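Local coordinates for protein Alpha/beta hydrolase (Enterobacter asburiae, PDB 6KMO) that probably hydrolyses carboxylic ester bonds, acting as an esterase or lipase built on the alpha/beta hydrolase fold, at residues A[174-179]-A[187-192]; A[269-274]-A[288-293]; A[24-29]-A[221-226]; A[208-213]-A[236-241]; A[74-79]-A[165-170]. The protein carries 2 engineered substitutions. All coordinates share one frame; numbering follows the deposited sequence.

Contact 1 (A[174-179]-A[187-192])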
# COMPACT_ATOMS: atom_id res chain seq x y z
N LEU A 174 -4.75 7.93 20.28
CA LEU A 174 -3.90 8.97 19.70
C LEU A 174 -2.85 8.35 18.78
O LEU A 174 -2.06 7.50 19.19
CB LEU A 174 -3.20 9.75 20.81
CG LEU A 174 -2.42 10.99 20.38
CD1 LEU A 174 -3.30 11.98 19.65
CD2 LEU A 174 -1.82 11.65 21.63
N GLY A 175 -2.83 8.81 17.54
CA GLY A 175 -1.83 8.41 16.58
C GLY A 175 -0.82 9.52 16.32
O GLY A 175 -0.98 10.66 16.75
N LEU A 176 0.22 9.17 15.56
CA LEU A 176 1.25 10.10 15.14
C LEU A 176 1.44 9.93 13.64
O LEU A 176 1.71 8.82 13.18
CB LEU A 176 2.58 9.80 15.85
CG LEU A 176 2.60 9.84 17.37
CD1 LEU A 176 3.97 9.44 17.90
CD2 LEU A 176 2.22 11.21 17.91
N VAL A 177 1.31 11.02 12.89
CA VAL A 177 1.38 10.99 11.43
C VAL A 177 2.25 12.13 10.95
O VAL A 177 2.18 13.25 11.46
CB VAL A 177 -0.03 11.12 10.81
CG1 VAL A 177 0.04 11.12 9.29
CG2 VAL A 177 -0.96 10.00 11.30
N GLY A 178 3.07 11.87 9.94
CA GLY A 178 3.86 12.94 9.35
C GLY A 178 4.55 12.49 8.08
O GLY A 178 4.83 11.30 7.89
N ASN A 179 4.85 13.48 7.23
CA ASN A 179 5.52 13.24 5.95
C ASN A 179 6.95 13.76 5.99
O ASN A 179 7.20 14.87 6.47
CB ASN A 179 4.79 13.90 4.78
CG ASN A 179 4.61 15.40 4.94
OD1 ASN A 179 4.03 15.87 5.93
ND2 ASN A 179 5.08 16.17 3.97
N ALA A 187 8.76 9.31 14.58
CA ALA A 187 9.67 8.42 15.30
C ALA A 187 10.28 9.10 16.52
O ALA A 187 10.40 8.49 17.59
CB ALA A 187 10.77 7.92 14.35
N SER A 188 10.65 10.38 16.39
CA SER A 188 11.28 11.10 17.48
C SER A 188 10.33 11.23 18.66
O SER A 188 10.73 11.09 19.83
CB SER A 188 11.70 12.46 16.97
OG SER A 188 12.57 13.09 17.88
N VAL A 189 9.06 11.53 18.39
CA VAL A 189 8.07 11.66 19.46
C VAL A 189 7.79 10.30 20.08
O VAL A 189 7.68 10.18 21.30
CB VAL A 189 6.80 12.33 18.92
CG1 VAL A 189 5.64 12.23 19.92
CG2 VAL A 189 7.08 13.79 18.60
N ALA A 190 7.68 9.26 19.26
CA ALA A 190 7.45 7.92 19.80
C ALA A 190 8.61 7.49 20.71
O ALA A 190 8.38 6.87 21.76
CB ALA A 190 7.23 6.92 18.67
N LEU A 191 9.84 7.80 20.33
CA LEU A 191 11.00 7.40 21.15
C LEU A 191 11.08 8.22 22.43
O LEU A 191 11.45 7.70 23.49
CB LEU A 191 12.28 7.50 20.33
CG LEU A 191 12.44 6.46 19.22
CD1 LEU A 191 13.52 6.85 18.24
CD2 LEU A 191 12.70 5.07 19.81
N GLN A 192 10.71 9.50 22.38
CA GLN A 192 10.61 10.27 23.62
C GLN A 192 9.53 9.68 24.52
O GLN A 192 9.73 9.52 25.72
CB GLN A 192 10.28 11.73 23.31
CG GLN A 192 11.43 12.53 22.74
CD GLN A 192 10.99 13.92 22.36
OE1 GLN A 192 10.86 14.79 23.21
NE2 GLN A 192 10.72 14.12 21.08

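Contact 2 (A[269-274]-A[288-293])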
# COMPACT_ATOMS: atom_id res chain seq x y z
N THR A 269 3.16 0.55 13.46
CA THR A 269 3.59 1.53 12.49
C THR A 269 3.26 1.12 11.06
O THR A 269 3.36 -0.06 10.70
CB THR A 269 5.11 1.74 12.63
OG1 THR A 269 5.41 2.34 13.89
CG2 THR A 269 5.68 2.64 11.56
N LEU A 270 2.89 2.11 10.26
CA LEU A 270 2.80 2.01 8.81
C LEU A 270 3.85 2.96 8.24
O LEU A 270 3.88 4.14 8.62
CB LEU A 270 1.42 2.42 8.30
CG LEU A 270 1.30 2.58 6.78
CD1 LEU A 270 1.51 1.27 6.05
CD2 LEU A 270 -0.06 3.13 6.43
N ILE A 271 4.69 2.47 7.32
CA ILE A 271 5.62 3.31 6.57
C ILE A 271 5.23 3.22 5.11
O ILE A 271 5.12 2.12 4.56
CB ILE A 271 7.07 2.85 6.76
CG1 ILE A 271 7.51 2.99 8.20
CG2 ILE A 271 8.00 3.63 5.84
CD1 ILE A 271 8.81 2.28 8.56
N GLN A 272 5.03 4.37 4.47
CA GLN A 272 4.92 4.42 3.01
C GLN A 272 6.22 4.96 2.45
O GLN A 272 6.77 5.93 2.97
CB GLN A 272 3.79 5.33 2.53
CG GLN A 272 2.40 4.91 3.01
CD GLN A 272 1.27 5.55 2.22
OE1 GLN A 272 1.48 6.49 1.44
NE2 GLN A 272 0.06 5.04 2.43
N THR A 273 6.72 4.34 1.38
CA THR A 273 7.86 4.89 0.66
C THR A 273 7.49 5.11 -0.81
O THR A 273 6.56 4.50 -1.35
CB THR A 273 9.09 3.98 0.77
OG1 THR A 273 8.76 2.73 0.18
CG2 THR A 273 9.54 3.83 2.22
N ALA A 274 8.23 6.01 -1.43
CA ALA A 274 8.12 6.30 -2.85
C ALA A 274 9.24 5.59 -3.59
O ALA A 274 10.40 5.64 -3.17
CB ALA A 274 8.23 7.80 -3.10
N ARG A 288 12.38 -2.57 8.51
CA ARG A 288 12.95 -3.88 8.81
C ARG A 288 13.51 -3.92 10.22
O ARG A 288 13.37 -4.93 10.92
CB ARG A 288 14.02 -4.27 7.80
CG ARG A 288 13.58 -4.20 6.33
CD ARG A 288 14.57 -4.90 5.43
NE ARG A 288 14.48 -4.45 4.05
CZ ARG A 288 13.69 -4.96 3.12
NH1 ARG A 288 12.89 -6.00 3.39
NH2 ARG A 288 13.73 -4.40 1.92
N LYS A 289 14.14 -2.83 10.66
CA LYS A 289 14.65 -2.77 12.03
C LYS A 289 13.52 -2.84 13.04
O LYS A 289 13.65 -3.50 14.09
CB LYS A 289 15.51 -1.53 12.22
CG LYS A 289 16.83 -1.60 11.46
CD LYS A 289 17.79 -0.47 11.81
CE LYS A 289 18.38 -0.68 13.21
NZ LYS A 289 19.75 -0.03 13.46
N LEU A 290 12.42 -2.14 12.78
CA LEU A 290 11.28 -2.20 13.69
C LEU A 290 10.77 -3.63 13.80
O LEU A 290 10.53 -4.13 14.90
CB LEU A 290 10.17 -1.26 13.20
CG LEU A 290 10.41 0.24 13.33
CD1 LEU A 290 9.22 0.97 12.74
CD2 LEU A 290 10.58 0.64 14.78
N ASP A 291 10.64 -4.31 12.66
CA ASP A 291 10.11 -5.67 12.71
C ASP A 291 11.05 -6.59 13.48
O ASP A 291 10.59 -7.46 14.23
CB ASP A 291 9.90 -6.19 11.30
CG ASP A 291 9.34 -7.58 11.26
OD1 ASP A 291 8.13 -7.77 11.49
OD2 ASP A 291 10.13 -8.52 10.99
N ALA A 292 12.36 -6.39 13.34
CA ALA A 292 13.32 -7.21 14.08
C ALA A 292 13.22 -6.97 15.57
O ALA A 292 13.61 -7.84 16.36
CB ALA A 292 14.72 -6.94 13.58
N ALA A 293 12.72 -5.81 15.98
CA ALA A 293 12.50 -5.49 17.37
C ALA A 293 11.11 -5.88 17.87
O ALA A 293 10.72 -5.47 18.96
CB ALA A 293 12.74 -4.00 17.61

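Contact 3 (A[24-29]-A[221-226])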
# COMPACT_ATOMS: atom_id res chain seq x y z
N ASN A 24 12.19 -4.63 -14.76
CA ASN A 24 11.34 -3.83 -13.87
C ASN A 24 12.13 -2.63 -13.33
O ASN A 24 12.46 -2.52 -12.15
CB ASN A 24 10.79 -4.73 -12.76
CG ASN A 24 9.83 -4.00 -11.83
OD1 ASN A 24 9.08 -3.12 -12.25
ND2 ASN A 24 9.85 -4.39 -10.55
N THR A 25 12.42 -1.70 -14.24
CA THR A 25 13.24 -0.53 -14.00
C THR A 25 12.39 0.59 -13.40
O THR A 25 11.31 0.87 -13.90
CB THR A 25 13.82 -0.04 -15.33
OG1 THR A 25 14.62 -1.08 -15.91
CG2 THR A 25 14.64 1.22 -15.17
N PRO A 26 12.85 1.29 -12.35
CA PRO A 26 12.04 2.37 -11.78
C PRO A 26 11.86 3.51 -12.76
O PRO A 26 12.84 4.03 -13.30
CB PRO A 26 12.85 2.83 -10.56
CG PRO A 26 13.79 1.71 -10.28
CD PRO A 26 14.11 1.11 -11.61
N THR A 27 10.62 3.88 -13.02
CA THR A 27 10.28 5.03 -13.85
C THR A 27 9.09 5.74 -13.23
O THR A 27 8.25 5.09 -12.59
CB THR A 27 9.92 4.61 -15.29
OG1 THR A 27 8.69 3.88 -15.29
CG2 THR A 27 11.00 3.72 -15.87
N PRO A 28 8.99 7.06 -13.37
CA PRO A 28 7.81 7.76 -12.87
C PRO A 28 6.58 7.35 -13.67
O PRO A 28 6.67 6.99 -14.84
CB PRO A 28 8.13 9.23 -13.13
CG PRO A 28 9.62 9.30 -13.28
CD PRO A 28 9.98 8.00 -13.94
N THR A 29 5.42 7.44 -13.03
CA THR A 29 4.19 7.34 -13.80
C THR A 29 4.11 8.52 -14.78
O THR A 29 4.85 9.50 -14.68
CB THR A 29 2.95 7.40 -12.92
OG1 THR A 29 2.93 8.68 -12.28
CG2 THR A 29 2.93 6.28 -11.92
N ASN A 221 21.81 7.60 -4.27
CA ASN A 221 22.64 7.72 -5.45
C ASN A 221 21.82 7.64 -6.73
O ASN A 221 22.03 8.43 -7.67
CB ASN A 221 23.73 6.65 -5.41
CG ASN A 221 24.70 6.85 -4.25
OD1 ASN A 221 24.93 7.97 -3.81
ND2 ASN A 221 25.26 5.76 -3.75
N GLN A 222 20.84 6.74 -6.78
CA GLN A 222 20.07 6.57 -8.00
C GLN A 222 19.21 7.78 -8.31
O GLN A 222 19.06 8.16 -9.48
CB GLN A 222 19.21 5.32 -7.90
CG GLN A 222 18.51 4.98 -9.21
CD GLN A 222 17.91 3.59 -9.18
OE1 GLN A 222 17.98 2.89 -8.18
NE2 GLN A 222 17.30 3.19 -10.30
N PHE A 223 18.64 8.43 -7.29
CA PHE A 223 17.70 9.52 -7.50
C PHE A 223 18.26 10.87 -7.05
O PHE A 223 17.49 11.77 -6.74
CB PHE A 223 16.34 9.21 -6.84
CG PHE A 223 15.84 7.82 -7.19
CD1 PHE A 223 15.47 7.51 -8.49
CD2 PHE A 223 15.80 6.82 -6.25
CE1 PHE A 223 15.06 6.23 -8.83
CE2 PHE A 223 15.39 5.53 -6.60
CZ PHE A 223 15.03 5.25 -7.91
N GLU A 224 19.59 11.03 -7.10
CA GLU A 224 20.23 12.18 -6.48
C GLU A 224 19.79 13.51 -7.08
O GLU A 224 19.75 14.52 -6.37
CB GLU A 224 21.75 12.04 -6.47
CG GLU A 224 22.42 11.94 -7.79
CD GLU A 224 23.95 11.97 -7.63
OE1 GLU A 224 24.65 11.72 -8.63
OE2 GLU A 224 24.43 12.24 -6.51
N ASN A 225 19.45 13.55 -8.38
CA ASN A 225 18.96 14.76 -9.01
C ASN A 225 17.85 14.41 -9.99
O ASN A 225 17.80 13.30 -10.52
CB ASN A 225 20.06 15.49 -9.80
CG ASN A 225 21.07 16.18 -8.90
OD1 ASN A 225 20.72 17.11 -8.16
ND2 ASN A 225 22.29 15.70 -8.92
N GLY A 226 16.96 15.38 -10.21
CA GLY A 226 15.92 15.28 -11.22
C GLY A 226 14.58 14.79 -10.73
O GLY A 226 13.62 14.78 -11.52

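Contact 4 (A[208-213]-A[236-241])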
# COMPACT_ATOMS: atom_id res chain seq x y z
N TRP A 208 6.84 8.55 3.65
CA TRP A 208 8.12 8.78 2.97
C TRP A 208 9.11 9.49 3.90
O TRP A 208 9.58 10.61 3.60
CB TRP A 208 7.95 9.49 1.62
CG TRP A 208 6.96 10.60 1.61
CD1 TRP A 208 7.24 11.92 1.76
CD2 TRP A 208 5.53 10.51 1.47
NE1 TRP A 208 6.09 12.66 1.74
CE2 TRP A 208 5.02 11.82 1.55
CE3 TRP A 208 4.62 9.46 1.29
CZ2 TRP A 208 3.66 12.10 1.47
CZ3 TRP A 208 3.26 9.75 1.22
CH2 TRP A 208 2.81 11.06 1.30
N PRO A 209 9.47 8.87 5.02
CA PRO A 209 10.20 9.57 6.09
C PRO A 209 11.69 9.69 5.84
O PRO A 209 12.31 8.89 5.14
CB PRO A 209 9.98 8.64 7.30
CG PRO A 209 9.90 7.26 6.67
CD PRO A 209 9.06 7.51 5.43
N VAL A 210 12.26 10.71 6.49
CA VAL A 210 13.70 10.82 6.73
C VAL A 210 14.03 10.00 7.97
O VAL A 210 13.40 10.18 9.02
CB VAL A 210 14.09 12.28 6.96
CG1 VAL A 210 15.55 12.37 7.42
CG2 VAL A 210 13.84 13.15 5.73
N THR A 211 15.01 9.09 7.88
CA THR A 211 15.39 8.30 9.05
C THR A 211 16.87 8.34 9.40
O THR A 211 17.24 7.81 10.45
CB THR A 211 14.93 6.83 8.93
OG1 THR A 211 15.74 6.21 7.94
CG2 THR A 211 13.45 6.72 8.60
N ASP A 212 17.73 8.95 8.58
CA ASP A 212 19.16 8.92 8.88
C ASP A 212 19.86 10.11 8.24
O ASP A 212 19.61 10.45 7.08
CB ASP A 212 19.78 7.62 8.34
CG ASP A 212 21.17 7.33 8.88
OD1 ASP A 212 21.58 7.95 9.87
OD2 ASP A 212 21.85 6.44 8.27
N ALA A 213 20.78 10.71 8.99
CA ALA A 213 21.64 11.77 8.46
C ALA A 213 22.83 11.16 7.72
O ALA A 213 23.99 11.27 8.13
CB ALA A 213 22.09 12.70 9.57
N TRP A 236 21.42 20.16 2.66
CA TRP A 236 21.13 21.52 3.11
C TRP A 236 20.11 21.51 4.25
O TRP A 236 20.24 22.25 5.23
CB TRP A 236 20.61 22.34 1.93
CG TRP A 236 20.40 23.79 2.17
CD1 TRP A 236 21.35 24.72 2.48
CD2 TRP A 236 19.16 24.50 2.10
NE1 TRP A 236 20.78 25.96 2.61
CE2 TRP A 236 19.43 25.85 2.38
CE3 TRP A 236 17.84 24.12 1.82
CZ2 TRP A 236 18.45 26.82 2.39
CZ3 TRP A 236 16.87 25.10 1.84
CH2 TRP A 236 17.18 26.42 2.12
N PHE A 237 19.06 20.71 4.11
CA PHE A 237 18.07 20.62 5.18
C PHE A 237 18.72 20.15 6.47
O PHE A 237 18.54 20.77 7.53
CB PHE A 237 16.96 19.65 4.76
CG PHE A 237 16.08 20.13 3.61
CD1 PHE A 237 15.74 21.47 3.44
CD2 PHE A 237 15.54 19.20 2.74
CE1 PHE A 237 14.91 21.86 2.41
CE2 PHE A 237 14.69 19.59 1.71
CZ PHE A 237 14.38 20.92 1.54
N TRP A 238 19.48 19.06 6.41
CA TRP A 238 20.18 18.57 7.59
C TRP A 238 21.12 19.62 8.16
O TRP A 238 21.22 19.78 9.38
CB TRP A 238 20.92 17.27 7.26
CG TRP A 238 20.13 16.04 7.45
CD1 TRP A 238 19.61 15.23 6.47
CD2 TRP A 238 19.76 15.45 8.70
NE1 TRP A 238 18.92 14.18 7.05
CE2 TRP A 238 19.02 14.28 8.41
CE3 TRP A 238 19.98 15.80 10.03
CZ2 TRP A 238 18.50 13.46 9.41
CZ3 TRP A 238 19.46 14.98 11.03
CH2 TRP A 238 18.73 13.82 10.71
N ASP A 239 21.83 20.36 7.29
CA ASP A 239 22.79 21.34 7.78
C ASP A 239 22.09 22.49 8.50
O ASP A 239 22.62 23.02 9.47
CB ASP A 239 23.62 21.90 6.62
CG ASP A 239 24.68 20.93 6.11
OD1 ASP A 239 24.95 19.89 6.75
OD2 ASP A 239 25.25 21.21 5.04
N ASN A 240 20.90 22.89 8.03
CA ASN A 240 20.15 23.93 8.73
C ASN A 240 19.57 23.42 10.04
O ASN A 240 19.39 24.21 10.98
CB ASN A 240 19.03 24.44 7.82
CG ASN A 240 19.51 25.48 6.83
OD1 ASN A 240 19.65 26.66 7.18
ND2 ASN A 240 19.77 25.06 5.60
N TYR A 241 19.28 22.12 10.13
CA TYR A 241 18.70 21.52 11.33
C TYR A 241 19.75 21.35 12.43
O TYR A 241 19.54 21.78 13.56
CB TYR A 241 18.13 20.17 10.95
CG TYR A 241 17.28 19.48 11.98
CD1 TYR A 241 16.25 20.14 12.64
CD2 TYR A 241 17.49 18.14 12.28
CE1 TYR A 241 15.44 19.47 13.54
CE2 TYR A 241 16.67 17.46 13.18
CZ TYR A 241 15.65 18.13 13.80
OH TYR A 241 14.81 17.49 14.68

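Contact 5 (A[74-79]-A[165-170])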
# COMPACT_ATOMS: atom_id res chain seq x y z
N SER A 74 -10.02 24.44 12.90
CA SER A 74 -10.00 25.35 14.02
C SER A 74 -8.57 25.49 14.54
O SER A 74 -7.65 24.82 14.05
CB SER A 74 -10.95 24.90 15.13
OG SER A 74 -10.59 23.63 15.64
N GLU A 75 -8.39 26.36 15.52
CA GLU A 75 -7.07 26.69 16.02
C GLU A 75 -7.09 26.75 17.54
O GLU A 75 -8.12 27.07 18.15
CB GLU A 75 -6.59 28.02 15.46
CG GLU A 75 -5.20 28.42 15.91
CD GLU A 75 -4.73 29.70 15.25
OE1 GLU A 75 -4.10 30.53 15.94
OE2 GLU A 75 -4.99 29.87 14.04
N LYS A 76 -5.96 26.42 18.14
CA LYS A 76 -5.80 26.55 19.58
C LYS A 76 -4.33 26.76 19.87
O LYS A 76 -3.49 26.04 19.32
CB LYS A 76 -6.28 25.31 20.31
CG LYS A 76 -6.18 25.40 21.84
CD LYS A 76 -7.32 24.63 22.51
CE LYS A 76 -7.21 24.65 24.02
NZ LYS A 76 -7.91 25.82 24.60
N THR A 77 -4.01 27.71 20.72
CA THR A 77 -2.66 27.90 21.23
C THR A 77 -2.61 27.35 22.64
O THR A 77 -3.42 27.74 23.49
CB THR A 77 -2.26 29.37 21.20
OG1 THR A 77 -2.23 29.82 19.85
CG2 THR A 77 -0.88 29.56 21.81
N ILE A 78 -1.69 26.44 22.89
CA ILE A 78 -1.53 25.83 24.20
C ILE A 78 -0.29 26.40 24.86
O ILE A 78 0.62 26.89 24.19
CB ILE A 78 -1.48 24.28 24.14
CG1 ILE A 78 -0.27 23.80 23.34
CG2 ILE A 78 -2.77 23.75 23.56
CD1 ILE A 78 -0.07 22.29 23.40
N GLN A 79 -0.27 26.35 26.19
CA GLN A 79 0.87 26.82 26.98
C GLN A 79 1.48 25.62 27.69
O GLN A 79 0.83 24.99 28.53
CB GLN A 79 0.42 27.88 27.99
CG GLN A 79 -0.27 29.08 27.36
CD GLN A 79 0.66 29.95 26.52
OE1 GLN A 79 1.86 30.06 26.82
NE2 GLN A 79 0.12 30.56 25.48
N GLN A 165 -10.03 16.55 25.64
CA GLN A 165 -11.41 17.00 25.77
C GLN A 165 -11.58 18.47 25.40
O GLN A 165 -12.63 18.86 24.87
CB GLN A 165 -11.87 16.73 27.20
CG GLN A 165 -13.31 17.07 27.51
CD GLN A 165 -13.58 17.02 29.00
OE1 GLN A 165 -14.10 17.98 29.58
NE2 GLN A 165 -13.20 15.92 29.63
N GLU A 166 -10.56 19.29 25.63
CA GLU A 166 -10.68 20.71 25.31
C GLU A 166 -10.89 20.95 23.82
O GLU A 166 -11.44 21.99 23.43
CB GLU A 166 -9.46 21.49 25.79
CG GLU A 166 -9.30 21.53 27.30
CD GLU A 166 -8.22 22.50 27.74
OE1 GLU A 166 -7.72 22.33 28.86
OE2 GLU A 166 -7.88 23.42 26.97
N ILE A 167 -10.47 20.02 22.96
CA ILE A 167 -10.62 20.13 21.52
C ILE A 167 -11.53 19.04 20.96
O ILE A 167 -11.53 18.78 19.76
CB ILE A 167 -9.26 20.17 20.79
CG1 ILE A 167 -8.41 18.93 21.12
CG2 ILE A 167 -8.54 21.45 21.13
CD1 ILE A 167 -7.22 18.75 20.18
N GLY A 168 -12.30 18.37 21.82
CA GLY A 168 -13.24 17.37 21.37
C GLY A 168 -12.60 16.07 20.94
O GLY A 168 -13.17 15.37 20.09
N VAL A 169 -11.48 15.71 21.53
CA VAL A 169 -10.71 14.53 21.16
C VAL A 169 -10.58 13.62 22.37
O VAL A 169 -10.43 14.10 23.50
CB VAL A 169 -9.32 14.98 20.64
CG1 VAL A 169 -8.25 13.91 20.83
CG2 VAL A 169 -9.49 15.46 19.20
N ASP A 170 -10.66 12.32 22.12
CA ASP A 170 -10.28 11.30 23.09
C ASP A 170 -8.77 11.11 22.99
O ASP A 170 -8.28 10.36 22.13
CB ASP A 170 -11.01 10.00 22.81
CG ASP A 170 -10.66 8.91 23.79
OD1 ASP A 170 -9.81 9.15 24.68
OD2 ASP A 170 -11.23 7.80 23.63

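Contact 1 (A[174-179]-A[187-192])
Leu-176 swings CG to the far side of CB from its carbonyl carbon (chi1 -58°), while Val-189 sets CG1 opposite its own backbone N (chi1 168°), and these two choices bring the branches together between strand 174-179 and helix 181-195. No hydrogen bond crosses the contact; the side chains meet through apolar groups alone, centred on one methyl. CD1 of Leu-176 lies 3.8 Å from CG1 of Val-189 and 4.2 Å from CB of Ala-190, with the Ala-190 backbone N also close by; CD2 of Leu-176 adds a looser touch on the same Val-189 methyl at 4.1 Å. The leucine and valine side chains cross obliquely, and all three residues are buried. It is a worked example of the first step of a beta-alpha-beta crossover, in which a strand leads through a sharp turn into the helix that covers it. The junction, from Gly-178 at the strand end through Ser-180 to Gly-182 in the helix, is consistent with the nucleophile elbow of alpha/beta hydrolases. The layers continue on each element: Leu-176 also touches Met-103 of strand 99-105, Val-189 packs on Ala-153 and Thr-157 of helix 148-163, and Ala-190 rests on Asn-204 of strand 203-207, the next strand of the crossover.

Contact 2 (A[269-274]-A[288-293])
Leu-290 lays its CD1 methyl against the side chain of Thr-269, 4.1 Å from CG2 and 4.2 Å from CB of that threonine. The pair belongs to the beta-alpha-beta unit formed by strand 269-274, helix 280-292 and strand 297-302, the last parallel unit of the alpha/beta hydrolase sheet. The two side chains meet at about a right angle. With OG1 beside the backbone N (chi1 -66°), Thr-269 has CG2 anti to that N and presents the methyl to the helix, which leaves OG1 to other work: that oxygen is hydrogen-bonded to the carbonyl O of Pro-267 and to ND2 of Asn-204. A beta-branched polar residue can thus face an apolar layer with its hydroxyl satisfied.

The helix lies closer to the strand at Thr-269 than at Ile-271. CA of Thr-269 is 8.6 Å from CA of Leu-290, whereas CA of Ile-271 stands 10.5 Å from CA of Arg-288. Leu-290 sits near the helix C-terminus, where the N of Ala-293, the first residue to leave helical angles, makes weak bonds to the carbonyl oxygens of Lys-289 and Leu-290. Phe-266 and Leu-263 also touch the leucine, extending the apolar layer. The same helix also meets the second subunit: Arg-288 forms a salt bridge with Glu-275 of that subunit, and Asp-291 accepts a hydrogen bond from the N of its Ala-30. Within the contact itself, the remaining touch is a light one, CD1 of Ile-271 standing 4.4 Å from CD1 of Leu-290.

Contact 3 (A[24-29]-A[221-226])
Pro-26 lies in an irregular, extended run, and Gln-222 is the last helical residue of helix 218-222; their CA atoms, the nearest across the two segments, are 9.8 Å apart. The chain leaves helical geometry at Phe-223 and turns on toward Gly-226. With such a gap between backbones, only side chains bridge it. Here an N-terminal arm of an alpha/beta hydrolase meets an excursion that follows strand 203-207, a part of the chain that probably belongs to the cap over the core fold, as in related lipases.

The proline ring is approached by two neighbouring residues. Gln-222 turns CG opposite its backbone N (chi1 -173°) and then runs out extended, so that the side chain crosses that of Pro-26 at about a right angle, with NE2 3.8 Å from CG of Pro-26. This is van der Waals contact of an amide with a hydrocarbon. Phe-223 meets the same proline with the edge of its ring, CZ lying 4.2 Å from CB of Pro-26. The two partners also lie on each other: CG of Gln-222 sits 3.6 Å above one face of the phenyl ring, displaced toward the rim.

Tyr-227 packs edge-to-face with Phe-223, and Leu-276 touches it as well. Along the arm, Asn-24 hydrogen-bonds Arg-288, Glu-284 and Asp-281 of the second subunit, while Thr-29 is the N-cap of helix 30-41, its OG1 bonded to the N of Val-32 and to OE2 of Glu-318. Gln-222 is exposed, and its NE2 also stands 4.0 Å from CD of Pro-26.

Contact 4 (A[208-213]-A[236-241])
Ala-213 supplies the CH-pi interaction that dominates this contact: its CB lies 3.4 Å from the centroid of the six-membered ring of Trp-238 and just 3° off the ring normal, so the methyl sits squarely over the face. Within the alpha/beta hydrolase fold, the pair joins the loop after strand 203-207 to helix 231-241, which comes from the insertion following that strand and is probably part of the cap.

Apolar contact adds Val-210. Its CG1, set anti to the backbone N (chi1 171°), comes within 3.7 Å of CZ2 of Trp-238, and the two side chains slide past each other in opposite directions. The carbonyl O of Val-210 takes a hydrogen bond from Asn-184, and its backbone pairs with Ser-180 of the presumed nucleophile elbow, which ties the loop to the likely catalytic centre.

Aromatic neighbours complete the setting: CZ3 of Trp-238 lies in the ring plane of Tyr-241, at its edge, while Trp-110 packs edge-to-face with Trp-238 and stacks on Tyr-241.

Polar contact across the segments is slight. NE1 of Trp-238 is 3.8 Å from the carbonyl O of Asp-212, too far for a hydrogen bond. Inside the helix, by contrast, ND2 of Asn-240 donates to the carbonyl O of Trp-236 at 2.9 Å; the backbone N of Asn-240 reaches that oxygen from the opposite face of the carbonyl plane.

Contact 5 (A[74-79]-A[165-170])
Glu-166 brings the one flat group that bridges this contact, a carboxylate whose OE2 meets the end of Lys-76, and Trp-159 of helix 148-163 touches both side chains. The lysine stands on strand 71-80, an outermost strand of the alpha/beta hydrolase sheet; Glu-166, in a short 3-10 segment, and Ile-167 lie in the connection from helix 148-163 to strand 169-170. OE2 of Glu-166 is 3.4 Å from NZ of Lys-76, in a salt bridge, and 3.3 Å from CE of the same lysine. The two side chains cross at about a right angle.

The lysine starts out with CG opposite its backbone N, then bends at chi2 and again at chi4 (89°), which turns NZ toward the acid. Crystal neighbours touch both charged residues, so this detail may partly reflect the lattice. Nearer the backbone, the lysine's aliphatic stem packs on Ile-167, which packs in turn on Val-134 of strand 132-136. The turn is closed by a bond from the N of Gly-168 to the carbonyl O of Gln-165, and Lys-91 bonds the carbonyl O of Ile-167. Across the contact, CG2 of Ile-167 sits 3.7 Å from CD of Lys-76.

Contacts 1, 2 and 4 are buried, contact 3 is partly buried and contact 5 lies at the surface, and the chemistry follows that order: methyl packing between strand and helix in contacts 1 and 2, an alkyl group over an aromatic face in contact 4, proline with an amide and a ring edge in contact 3, and a salt bridge beside an aliphatic stem in contact 5. Contacts 1, 2 and 5 reach the same sheet, contact 5 at one end. Contact 4 touches both contacts 1 and 2, through Trp-208 against Asn-179 and Gln-272. Contacts 3 and 5, with centres about 42 Å apart, lie on opposite sides of the chain's centre. Contacts 1, 2 and 3 also meet the second subunit.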